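Local coordinates for D-methionine-binding lipoprotein MetQ (Escherichia coli, PDB 4YAH) that binds methionine as the solute-binding lipoprotein of an ATP-driven D-methionine transport system, at residues 36-41 with 202-207. Numbering follows the deposited sequence.
With MET (methionine), chain B.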
loop_
_atom_site.group_PDB
_atom_site.type_symbol
_atom_site.label_atom_id
_atom_site.label_comp_id
_atom_site.label_asym_id
_atom_site.label_seq_id
_atom_site.Cartn_x
_atom_site.Cartn_y
_atom_site.Cartn_z
ATOM N N GLY A 36 -7.854 -4.836 -11.278
ATOM C CA GLY A 36 -8.038 -3.622 -10.502
ATOM C C GLY A 36 -6.743 -3.103 -9.909
ATOM O O GLY A 36 -5.988 -3.854 -9.291
ATOM N N VAL A 37 -6.499 -1.809 -10.100
ATOM C CA VAL A 37 -5.291 -1.127 -9.638
ATOM C C VAL A 37 -5.663 0.242 -9.099
ATOM O O VAL A 37 -6.775 0.724 -9.335
ATOM C CB VAL A 37 -4.237 -0.982 -10.767
ATOM C CG1 VAL A 37 -3.885 -2.353 -11.329
ATOM C CG2 VAL A 37 -4.736 -0.101 -11.891
ATOM N N ILE A 38 -4.737 0.870 -8.375
ATOM C CA ILE A 38 -5.005 2.194 -7.805
ATOM C C ILE A 38 -4.428 3.302 -8.690
ATOM O O ILE A 38 -3.295 3.189 -9.182
ATOM C CB ILE A 38 -4.414 2.343 -6.394
ATOM C CG1 ILE A 38 -4.729 1.123 -5.532
ATOM C CG2 ILE A 38 -4.948 3.624 -5.743
ATOM C CD1 ILE A 38 -6.197 0.873 -5.320
ATOM N N VAL A 39 -5.189 4.384 -8.869
ATOM C CA VAL A 39 -4.730 5.491 -9.694
ATOM C C VAL A 39 -3.465 6.102 -9.129
ATOM O O VAL A 39 -3.224 6.057 -7.929
ATOM C CB VAL A 39 -5.799 6.599 -9.832
ATOM C CG1 VAL A 39 -7.011 6.064 -10.486
ATOM C CG2 VAL A 39 -6.181 7.156 -8.495
ATOM N N GLY A 40 -2.655 6.658 -10.016
ATOM C CA GLY A 40 -1.394 7.256 -9.625
ATOM C C GLY A 40 -0.265 6.395 -10.129
ATOM O O GLY A 40 -0.397 5.713 -11.153
ATOM N N ALA A 41 0.832 6.397 -9.394
ATOM C CA ALA A 41 2.036 5.750 -9.852
ATOM C C ALA A 41 1.832 4.244 -9.971
ATOM O O ALA A 41 2.466 3.615 -10.807
ATOM C CB ALA A 41 3.180 6.053 -8.931
ATOM N N ASN A 202 0.657 5.855 2.862
ATOM C CA ASN A 202 1.031 4.844 1.891
ATOM C C ASN A 202 1.603 5.485 0.643
ATOM O O ASN A 202 1.075 6.457 0.135
ATOM C CB ASN A 202 -0.169 3.981 1.486
ATOM C CG ASN A 202 -0.853 3.333 2.667
ATOM O OD1 ASN A 202 -1.751 3.917 3.276
ATOM N ND2 ASN A 202 -0.447 2.106 2.989
ATOM N N THR A 203 2.658 4.897 0.114
ATOM C CA THR A 203 3.283 5.439 -1.075
ATOM C C THR A 203 2.319 5.504 -2.255
ATOM O O THR A 203 2.476 6.376 -3.103
ATOM C CB THR A 203 4.523 4.629 -1.416
ATOM O OG1 THR A 203 5.370 4.613 -0.264
ATOM C CG2 THR A 203 5.279 5.240 -2.575
ATOM N N THR A 204 1.314 4.617 -2.266
ATOM C CA THR A 204 0.181 4.666 -3.215
ATOM C C THR A 204 -0.346 6.090 -3.396
ATOM O O THR A 204 -0.476 6.602 -4.503
ATOM C CB THR A 204 -1.015 3.826 -2.724
ATOM O OG1 THR A 204 -0.587 2.511 -2.347
ATOM C CG2 THR A 204 -2.083 3.726 -3.799
ATOM N N TYR A 205 -0.662 6.702 -2.262
ATOM C CA TYR A 205 -1.297 8.012 -2.229
ATOM C C TYR A 205 -0.287 9.152 -2.112
ATOM O O TYR A 205 -0.512 10.207 -2.695
ATOM C CB TYR A 205 -2.336 8.031 -1.101
ATOM C CG TYR A 205 -3.393 6.947 -1.291
ATOM C CD1 TYR A 205 -3.438 5.834 -0.463
ATOM C CD2 TYR A 205 -4.334 7.050 -2.312
ATOM C CE1 TYR A 205 -4.387 4.833 -0.653
ATOM C CE2 TYR A 205 -5.296 6.051 -2.515
ATOM C CZ TYR A 205 -5.311 4.952 -1.673
ATOM O OH TYR A 205 -6.264 3.960 -1.847
ATOM N N ALA A 206 0.832 8.944 -1.414
ATOM C CA ALA A 206 1.909 9.944 -1.388
ATOM C C ALA A 206 2.373 10.282 -2.801
ATOM O O ALA A 206 2.639 11.442 -3.136
ATOM C CB ALA A 206 3.075 9.439 -0.569
ATOM N N SER A 207 2.431 9.266 -3.653
ATOM C CA SER A 207 2.911 9.461 -5.014
ATOM C C SER A 207 1.932 10.302 -5.854
ATOM O O SER A 207 2.327 10.900 -6.845
ATOM C CB SER A 207 3.146 8.113 -5.696
ATOM O OG SER A 207 1.912 7.499 -5.996
HETATM N N MET B . 0.470 -0.158 -1.586
HETATM C CA MET B . 0.074 -0.142 -0.178
HETATM C C MET B . 1.303 -0.269 0.689
HETATM O O MET B . 2.109 -1.171 0.437
HETATM C CB MET B . -0.900 -1.284 0.128
HETATM C CG MET B . -1.512 -1.234 1.520
HETATM S SD MET B . -2.649 -2.592 1.871
HETATM C CE MET B . -4.066 -2.091 0.894
HETATM O OXT MET B . 1.478 0.507 1.649
HETATM O O HOH W 1 -0.781 4.906 -7.049
#
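With chi1 at -46°, Ile-38 sets CG1 beside its backbone N and swings CG2 to the far side; Thr-204 (chi1 -50°) does the same with OG1 and CG2. Ile-38 CG2 and Thr-204 CG2 thus meet at 3.5 Å, a tight fit, the side chains crossing at about a right angle. Threonine suits this place because its branches serve different partners: the methyl packs against isoleucine, while OG1, 3.0 Å from the N of the bound methionine, is hydrogen-bonded to Glu-42 and Tyr-69. The same methyl sits over the centre of one face of the Tyr-205 ring, a broad apolar surface for it; branched Ile-38 reaches this ring too, CG2 approaching CE2 obliquely at 4.1 Å. A water donates to Val-39 O (2.8 Å) and to Thr-204 O (3.1 Å), joining the two backbones. Ser-207 OG also donates to Thr-204 O, from above the carbonyl plane, and rests against the small methyl of Ala-41. Gly-40, just before helix 41-57, has a positive phi at which a CB would jam against the preceding carbonyl O. The amide of Asn-202 offers the ligand carboxylate an N-H, ND2 bonding nearly straight (167°) to OXT. The contact bridges the two lobes of a periplasmic-binding-protein fold across the methionine cleft: the end of strand 32-38, flanked by strands 60-66 and 83-88, faces helix 203-206, which follows strand 196-201 of the other sheet.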